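Local coordinates for protein beta 1-3 glucanase (Clostridium beijerinckii NCIMB 8052, PDB 5H4E) that probably hydrolyses beta-1,3-glucans as a glycoside hydrolase of family 64, with a beta-rich region and a mixed alpha/beta region in one chain, at residues 96-101 against 105-110; 183-188 against 334-339; 240-245 against 260-265. One frame throughout, in Å; residues are numbered along the deposited sequence.

Contact 1 of 3, residues 96-101 against 105-110; sequences RMYISY and LYIKVN
Leu105 reaches Tyr98 with one methyl: its CD1 lies 3.5 Å from Tyr98 CD1 and also approaches CB and CG, so it nestles where the ring joins its stem. The two side chains cross at about a right angle. The other methyl, CD2, turns to Ser100 and sits 4.0 Å from its CB. On the CD2 flank of the tyrosine, Ile107 adds a looser touch, its CD1 lying 4.2 Å from Tyr98 CD2, so that two aliphatic branches approach the ring obliquely, one at each delta carbon.

Residues 96-101 belong to a strand of the large antiparallel sheet, where backbone bonds tie Tyr98 to Ala29 on one neighbour and Ile99 to Glu137 on the other. After a short turn the chain comes back as 105-110, leaving the sheet rather than pairing as a hairpin, and enters a separate two-stranded sheet with 117-120; the CA atoms of Ser100 and Leu105 are 6.7 Å apart.

Further out, Arg96 steadies the far end of the tyrosine. Its NH1 donates to Tyr98 OH at 3.1 Å, with an N-H...O angle of 155° and the oxygen only 10° out of the guanidinium plane. Ser100 OG bonds to Lys103 O within the turn. Tyr119 packs against Tyr98 and Ile107, while Phe136 does the same for Ser100 and Leu105.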
# COMPACT_ATOMS: atom_id res chain seq x y z
N ARG A 96 1.62 7.76 7.24
CA ARG A 96 0.34 7.56 6.59
C ARG A 96 -0.59 8.74 6.87
O ARG A 96 -0.75 9.15 8.02
CB ARG A 96 -0.33 6.28 7.07
CG ARG A 96 0.43 5.02 6.72
CD ARG A 96 -0.30 3.84 7.28
NE ARG A 96 0.24 2.59 6.79
CZ ARG A 96 -0.34 1.41 6.94
NH1 ARG A 96 -1.50 1.31 7.57
NH2 ARG A 96 0.24 0.33 6.44
N MET A 97 -1.20 9.28 5.82
CA MET A 97 -2.26 10.27 6.00
C MET A 97 -3.60 9.58 5.81
O MET A 97 -4.01 9.33 4.69
CB MET A 97 -2.12 11.43 5.00
CG MET A 97 -3.19 12.51 5.18
SD MET A 97 -2.77 13.94 4.16
CE MET A 97 -3.92 15.18 4.76
N TYR A 98 -4.27 9.26 6.92
CA TYR A 98 -5.60 8.65 6.85
C TYR A 98 -6.63 9.73 6.57
O TYR A 98 -6.63 10.77 7.22
CB TYR A 98 -5.97 7.94 8.16
CG TYR A 98 -5.17 6.69 8.47
CD1 TYR A 98 -5.58 5.46 7.99
CD2 TYR A 98 -4.05 6.75 9.29
CE1 TYR A 98 -4.87 4.31 8.28
CE2 TYR A 98 -3.33 5.61 9.58
CZ TYR A 98 -3.75 4.39 9.08
OH TYR A 98 -3.05 3.24 9.36
N ILE A 99 -7.51 9.48 5.61
CA ILE A 99 -8.58 10.41 5.28
C ILE A 99 -9.89 9.63 5.29
O ILE A 99 -10.07 8.73 4.47
CB ILE A 99 -8.35 11.10 3.92
CG1 ILE A 99 -7.02 11.87 3.95
CG2 ILE A 99 -9.52 12.06 3.59
CD1 ILE A 99 -6.58 12.39 2.60
N SER A 100 -10.78 9.96 6.22
CA SER A 100 -12.04 9.22 6.35
C SER A 100 -13.23 10.13 6.10
O SER A 100 -13.14 11.35 6.22
CB SER A 100 -12.15 8.56 7.72
OG SER A 100 -12.10 9.52 8.77
N TYR A 101 -14.35 9.51 5.73
CA TYR A 101 -15.58 10.22 5.44
C TYR A 101 -16.59 9.96 6.56
O TYR A 101 -16.67 8.84 7.08
CB TYR A 101 -16.16 9.74 4.10
CG TYR A 101 -15.39 10.09 2.84
CD1 TYR A 101 -14.44 11.12 2.82
CD2 TYR A 101 -15.66 9.43 1.65
CE1 TYR A 101 -13.78 11.45 1.64
CE2 TYR A 101 -15.01 9.74 0.48
CZ TYR A 101 -14.08 10.75 0.47
OH TYR A 101 -13.45 11.03 -0.73
N LEU A 105 -11.44 7.93 12.08
CA LEU A 105 -11.09 6.55 12.39
C LEU A 105 -10.81 6.42 13.88
O LEU A 105 -10.51 7.41 14.56
CB LEU A 105 -9.87 6.11 11.58
CG LEU A 105 -10.10 6.12 10.06
CD1 LEU A 105 -8.86 5.67 9.32
CD2 LEU A 105 -11.26 5.19 9.77
N TYR A 106 -10.95 5.20 14.39
CA TYR A 106 -10.59 4.90 15.78
C TYR A 106 -9.21 4.27 15.85
O TYR A 106 -9.04 3.08 15.57
CB TYR A 106 -11.61 3.96 16.41
CG TYR A 106 -13.03 4.45 16.43
CD1 TYR A 106 -13.50 5.27 17.46
CD2 TYR A 106 -13.92 4.08 15.44
CE1 TYR A 106 -14.80 5.71 17.49
CE2 TYR A 106 -15.23 4.52 15.45
CZ TYR A 106 -15.67 5.33 16.48
OH TYR A 106 -16.98 5.75 16.49
N ILE A 107 -8.21 5.07 16.22
CA ILE A 107 -6.84 4.60 16.30
C ILE A 107 -6.40 4.39 17.76
O ILE A 107 -6.36 5.35 18.54
CB ILE A 107 -5.87 5.59 15.61
CG1 ILE A 107 -6.18 5.64 14.10
CG2 ILE A 107 -4.44 5.22 15.89
CD1 ILE A 107 -5.35 6.66 13.33
N LYS A 108 -6.09 3.15 18.11
CA LYS A 108 -5.63 2.79 19.46
C LYS A 108 -4.11 2.92 19.61
O LYS A 108 -3.36 2.20 18.95
CB LYS A 108 -6.06 1.36 19.80
CG LYS A 108 -5.81 0.91 21.24
CD LYS A 108 -6.81 1.55 22.19
CE LYS A 108 -6.89 0.80 23.52
NZ LYS A 108 -8.07 1.27 24.31
N VAL A 109 -3.65 3.81 20.49
CA VAL A 109 -2.22 3.90 20.77
C VAL A 109 -1.84 2.79 21.75
O VAL A 109 -2.61 2.46 22.66
CB VAL A 109 -1.81 5.28 21.36
CG1 VAL A 109 -0.29 5.34 21.56
CG2 VAL A 109 -2.28 6.41 20.46
N ASN A 110 -0.66 2.20 21.57
CA ASN A 110 -0.27 1.04 22.36
C ASN A 110 1.23 0.97 22.66
O ASN A 110 1.91 2.00 22.69
CB ASN A 110 -0.69 -0.24 21.63
CG ASN A 110 -0.13 -0.33 20.22
OD1 ASN A 110 0.98 0.12 19.94
ND2 ASN A 110 -0.91 -0.92 19.32

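Contact 2 of 3, residues 183-188 against 334-339; sequences ADLMNA and AKFWHD
Phe336 is the bump here, pushing its ring end into a shallow hollow on helix 182-192 formed by the carbonyl oxygen of Leu185 and the backbone and CB of Ala188. The tip carbon CZ rests 3.6 Å from Leu185 O and 3.7 Å from Ala188 CB, the methyl meeting the ring at its edge, in plane. Next to it CE2 comes within 3.7 Å of Ala188 C. Alanine's small side chain thus lets the aromatic come right down to the backbone of the opposing helix. Torsion sets this reach: CG stands anti to the backbone N of Phe336 (chi1 -170°), extending the ring across the gap between the helices.

A separate bump is the side chain of Leu185, whose CD2 lies 4.2 Å from Phe336 CE1 and 4.4 Å from Trp337 CZ3. Both aromatics therefore touch a single leucine methyl.

The contact packs helix 182-192 against helix 332-339 as an obliquely crossed pair, the segment axes 11.6 Å apart at closest and their directions 138° apart. This wide spacing is bridged by the large rings on 334-339, while the other helix offers smaller groups. The helices come from distant parts of the chain, separated by 145 residues between the segments.

Within its own helix Phe336 lies against Trp337, its CD1 3.5 Å above one face of the indole and displaced from the middle toward its border. Tyr189, just after Ala188, meets the Phe336 ring edge-to-face, and His340 stacks on it. Trp337 also stacks with Phe158 and meets Phe333 edge-to-face; Ile206 touches both Trp337 and Met186.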
# COMPACT_ATOMS: atom_id res chain seq x y z
N ALA A 183 -19.16 4.06 -7.57
CA ALA A 183 -20.21 3.18 -8.09
C ALA A 183 -19.77 2.50 -9.38
O ALA A 183 -19.94 1.29 -9.54
CB ALA A 183 -21.50 3.95 -8.32
N ASP A 184 -19.22 3.27 -10.30
CA ASP A 184 -18.79 2.69 -11.58
C ASP A 184 -17.65 1.70 -11.41
O ASP A 184 -17.63 0.68 -12.07
CB ASP A 184 -18.37 3.76 -12.57
CG ASP A 184 -19.54 4.54 -13.13
OD1 ASP A 184 -20.71 4.14 -12.90
OD2 ASP A 184 -19.28 5.55 -13.81
N LEU A 185 -16.71 2.00 -10.51
CA LEU A 185 -15.57 1.11 -10.29
C LEU A 185 -15.99 -0.20 -9.62
O LEU A 185 -15.54 -1.28 -10.02
CB LEU A 185 -14.48 1.83 -9.48
CG LEU A 185 -13.70 2.91 -10.21
CD1 LEU A 185 -12.91 3.78 -9.22
CD2 LEU A 185 -12.77 2.29 -11.27
N MET A 186 -16.83 -0.09 -8.60
CA MET A 186 -17.42 -1.27 -7.95
C MET A 186 -18.12 -2.19 -8.95
O MET A 186 -17.89 -3.40 -8.97
CB MET A 186 -18.43 -0.84 -6.89
CG MET A 186 -17.88 -0.02 -5.75
SD MET A 186 -16.91 -1.04 -4.65
CE MET A 186 -16.93 -0.03 -3.17
N ASN A 187 -19.00 -1.61 -9.76
CA ASN A 187 -19.75 -2.39 -10.74
C ASN A 187 -18.85 -3.01 -11.80
O ASN A 187 -18.98 -4.19 -12.12
CB ASN A 187 -20.82 -1.52 -11.40
CG ASN A 187 -21.93 -1.11 -10.43
OD1 ASN A 187 -22.22 -1.82 -9.46
ND2 ASN A 187 -22.55 0.03 -10.70
N ALA A 188 -17.93 -2.21 -12.34
CA ALA A 188 -16.98 -2.71 -13.33
C ALA A 188 -16.13 -3.83 -12.78
O ALA A 188 -15.90 -4.82 -13.48
CB ALA A 188 -16.10 -1.60 -13.83
N ALA A 334 -5.17 -6.72 -8.61
CA ALA A 334 -4.17 -5.70 -8.93
C ALA A 334 -4.36 -5.17 -10.35
O ALA A 334 -4.33 -3.96 -10.58
CB ALA A 334 -2.76 -6.26 -8.77
N LYS A 335 -4.54 -6.09 -11.29
CA LYS A 335 -4.72 -5.72 -12.69
C LYS A 335 -5.91 -4.77 -12.87
O LYS A 335 -5.82 -3.80 -13.64
CB LYS A 335 -4.89 -6.97 -13.55
CG LYS A 335 -5.32 -6.75 -15.01
CD LYS A 335 -4.38 -5.85 -15.84
CE LYS A 335 -4.70 -5.97 -17.35
NZ LYS A 335 -3.90 -5.01 -18.19
N PHE A 336 -7.01 -5.00 -12.15
CA PHE A 336 -8.14 -4.09 -12.26
C PHE A 336 -7.75 -2.63 -11.94
O PHE A 336 -8.14 -1.70 -12.66
CB PHE A 336 -9.31 -4.50 -11.35
CG PHE A 336 -10.57 -3.70 -11.62
CD1 PHE A 336 -10.90 -2.61 -10.84
CD2 PHE A 336 -11.38 -4.02 -12.70
CE1 PHE A 336 -12.04 -1.85 -11.12
CE2 PHE A 336 -12.51 -3.28 -12.98
CZ PHE A 336 -12.84 -2.19 -12.19
N TRP A 337 -6.97 -2.41 -10.89
CA TRP A 337 -6.67 -1.02 -10.51
C TRP A 337 -5.72 -0.40 -11.54
O TRP A 337 -5.87 0.76 -11.89
CB TRP A 337 -6.14 -0.96 -9.05
CG TRP A 337 -7.16 -1.64 -8.18
CD1 TRP A 337 -7.02 -2.80 -7.47
CD2 TRP A 337 -8.54 -1.26 -8.07
NE1 TRP A 337 -8.23 -3.15 -6.89
CE2 TRP A 337 -9.17 -2.22 -7.25
CE3 TRP A 337 -9.30 -0.19 -8.56
CZ2 TRP A 337 -10.52 -2.14 -6.92
CZ3 TRP A 337 -10.63 -0.12 -8.25
CH2 TRP A 337 -11.23 -1.09 -7.43
N HIS A 338 -4.81 -1.20 -12.09
CA HIS A 338 -3.96 -0.70 -13.16
C HIS A 338 -4.83 -0.27 -14.34
O HIS A 338 -4.58 0.77 -14.95
CB HIS A 338 -2.94 -1.76 -13.59
CG HIS A 338 -1.83 -1.94 -12.59
ND1 HIS A 338 -0.74 -1.11 -12.52
CD2 HIS A 338 -1.68 -2.85 -11.60
CE1 HIS A 338 0.05 -1.50 -11.54
NE2 HIS A 338 -0.50 -2.55 -10.96
N ASP A 339 -5.88 -1.03 -14.62
CA ASP A 339 -6.73 -0.74 -15.77
C ASP A 339 -7.64 0.46 -15.49
O ASP A 339 -8.30 0.96 -16.40
CB ASP A 339 -7.58 -1.96 -16.16
CG ASP A 339 -6.78 -3.01 -16.91
OD1 ASP A 339 -5.67 -2.71 -17.39
OD2 ASP A 339 -7.28 -4.15 -17.03

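Contact 3 of 3, residues 240-245 against 260-265; sequences HELTFT and FVFNKN
Strands 242-245 and 260-264 run in roughly the same direction, their N-to-C directions 43° apart and their axes approaching to 9.0 Å, because strand 249-256 lies between them in an antiparallel four-stranded sheet. The contact is therefore made over the intervening strand, by side chains projecting from one face of the sheet.

Leu242 touches both nearby phenylalanines of 260-264 with the same methyl. Its CD2 lies 3.7 Å from Phe260 CZ, with the two side chains crossing at about a right angle, and 4.2 Å from Phe262 CZ. CG of Leu242 is anti to the backbone N (chi1 171°), which carries the branched end across toward these rings.

Phe244 meets Phe262 through ring carbons, CE1 to CE2 at 4.0 Å. The Phe262 carbon lies at the rim of the Phe244 ring, near its plane, whereas Phe244 CE1 approaches the Phe262 ring obliquely. With CG of Phe244 between its own backbone N and carbonyl carbon (chi1 74°), the ring turns this rim to Phe262, and the two side chains cross at about a right angle.

The sheet packs this face against helix 294-309, where Gln302 touches Phe244 and Ile299 touches Phe262. Met312 and Pro315 lie against Leu242, and the ring of Trp318 meets that of Phe244.

All four residues that touch are buried and meet almost entirely through carbon, so the attraction between these second-neighbour strands is probably dispersive and hydrophobic. Their backbone bonds are made to other neighbours instead: Leu242 and Phe244 to Gly253 and Tyr251, Phe260 and Phe262 to Ile273 and Asn270.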
# COMPACT_ATOMS: atom_id res chain seq x y z
N HIS A 240 16.31 -25.07 -15.70
CA HIS A 240 16.50 -23.93 -16.58
C HIS A 240 16.95 -22.72 -15.76
O HIS A 240 16.73 -22.68 -14.55
CB HIS A 240 15.22 -23.60 -17.35
CG HIS A 240 14.71 -24.73 -18.19
ND1 HIS A 240 13.97 -25.77 -17.68
CD2 HIS A 240 14.88 -25.01 -19.51
CE1 HIS A 240 13.69 -26.63 -18.64
NE2 HIS A 240 14.22 -26.19 -19.76
N GLU A 241 17.58 -21.76 -16.42
CA GLU A 241 18.02 -20.53 -15.75
C GLU A 241 16.98 -19.43 -15.87
O GLU A 241 16.38 -19.23 -16.93
CB GLU A 241 19.34 -20.02 -16.33
CG GLU A 241 20.58 -20.78 -15.89
CD GLU A 241 20.92 -20.57 -14.42
OE1 GLU A 241 21.13 -19.41 -14.00
OE2 GLU A 241 20.99 -21.58 -13.69
N LEU A 242 16.76 -18.74 -14.76
CA LEU A 242 15.97 -17.52 -14.74
C LEU A 242 16.94 -16.35 -14.74
O LEU A 242 17.63 -16.11 -13.76
CB LEU A 242 15.07 -17.48 -13.50
CG LEU A 242 14.31 -16.19 -13.18
CD1 LEU A 242 13.56 -15.71 -14.38
CD2 LEU A 242 13.32 -16.47 -12.05
N THR A 243 17.00 -15.63 -15.85
CA THR A 243 17.95 -14.54 -15.98
C THR A 243 17.24 -13.24 -16.26
O THR A 243 16.45 -13.15 -17.20
CB THR A 243 18.96 -14.81 -17.08
OG1 THR A 243 19.60 -16.07 -16.82
CG2 THR A 243 20.00 -13.71 -17.14
N PHE A 244 17.53 -12.23 -15.44
CA PHE A 244 16.91 -10.93 -15.63
C PHE A 244 17.87 -9.79 -15.30
O PHE A 244 18.86 -9.97 -14.57
CB PHE A 244 15.62 -10.82 -14.81
CG PHE A 244 15.85 -10.65 -13.33
CD1 PHE A 244 15.96 -11.75 -12.49
CD2 PHE A 244 15.91 -9.38 -12.76
CE1 PHE A 244 16.15 -11.59 -11.13
CE2 PHE A 244 16.10 -9.22 -11.39
CZ PHE A 244 16.22 -10.32 -10.58
N THR A 245 17.57 -8.63 -15.85
CA THR A 245 18.37 -7.44 -15.61
C THR A 245 17.47 -6.32 -15.12
O THR A 245 16.41 -6.08 -15.68
CB THR A 245 19.10 -7.00 -16.88
OG1 THR A 245 19.88 -8.09 -17.38
CG2 THR A 245 20.01 -5.82 -16.60
N PHE A 260 15.69 -20.98 -4.22
CA PHE A 260 15.92 -20.32 -5.49
C PHE A 260 17.22 -19.56 -5.34
O PHE A 260 17.27 -18.56 -4.62
CB PHE A 260 14.78 -19.36 -5.86
CG PHE A 260 14.41 -19.39 -7.33
CD1 PHE A 260 13.10 -19.63 -7.73
CD2 PHE A 260 15.39 -19.27 -8.30
CE1 PHE A 260 12.77 -19.65 -9.07
CE2 PHE A 260 15.07 -19.32 -9.65
CZ PHE A 260 13.76 -19.51 -10.04
N VAL A 261 18.28 -20.03 -5.99
CA VAL A 261 19.62 -19.48 -5.81
C VAL A 261 20.11 -18.66 -7.00
O VAL A 261 20.10 -19.12 -8.15
CB VAL A 261 20.64 -20.62 -5.54
CG1 VAL A 261 21.87 -20.07 -4.84
CG2 VAL A 261 19.98 -21.73 -4.73
N PHE A 262 20.56 -17.44 -6.72
CA PHE A 262 20.98 -16.52 -7.77
C PHE A 262 22.44 -16.11 -7.65
O PHE A 262 23.05 -16.16 -6.57
CB PHE A 262 20.12 -15.24 -7.75
CG PHE A 262 18.68 -15.47 -8.14
CD1 PHE A 262 17.79 -16.06 -7.25
CD2 PHE A 262 18.20 -15.04 -9.38
CE1 PHE A 262 16.47 -16.25 -7.59
CE2 PHE A 262 16.87 -15.24 -9.73
CZ PHE A 262 16.01 -15.84 -8.84
N ASN A 263 22.99 -15.68 -8.77
CA ASN A 263 24.27 -14.99 -8.79
C ASN A 263 24.04 -13.57 -9.27
O ASN A 263 22.93 -13.21 -9.65
CB ASN A 263 25.28 -15.72 -9.67
CG ASN A 263 24.95 -15.63 -11.16
OD1 ASN A 263 23.84 -15.25 -11.55
ND2 ASN A 263 25.91 -16.01 -11.99
N LYS A 264 25.09 -12.76 -9.24
CA LYS A 264 25.01 -11.37 -9.66
C LYS A 264 26.15 -11.05 -10.62
O LYS A 264 27.32 -11.28 -10.30
CB LYS A 264 25.06 -10.44 -8.45
CG LYS A 264 25.01 -8.96 -8.76
CD LYS A 264 25.11 -8.17 -7.46
CE LYS A 264 25.07 -6.67 -7.68
NZ LYS A 264 25.06 -5.97 -6.36
N ASN A 265 25.80 -10.55 -11.80
CA ASN A 265 26.77 -10.24 -12.85
C ASN A 265 27.74 -11.39 -13.14
O ASN A 265 28.94 -11.18 -13.32
CB ASN A 265 27.54 -8.97 -12.49
CG ASN A 265 26.63 -7.75 -12.38
OD1 ASN A 265 25.68 -7.59 -13.15
ND2 ASN A 265 26.91 -6.90 -11.40

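In the fold
The three contacts are separate pieces of one chain and none touches another. Contact 1 has only its 96-101 segment in the large antiparallel sheet, since 105-110 runs into a small two-stranded one; contact 3 belongs to the four-stranded sheet on the opposite side of the chain's centre, and their centres are about 42 Å apart. Contact 2 lies about 25 Å from contact 1 and about 35 Å from contact 3, centre to centre, with nearest atoms about 11 Å and about 17 Å away. Along the sequence contact 1 closes first. Contact 2 then joins two distant helices, and the segments of contact 3 fall inside the long loop that it closes.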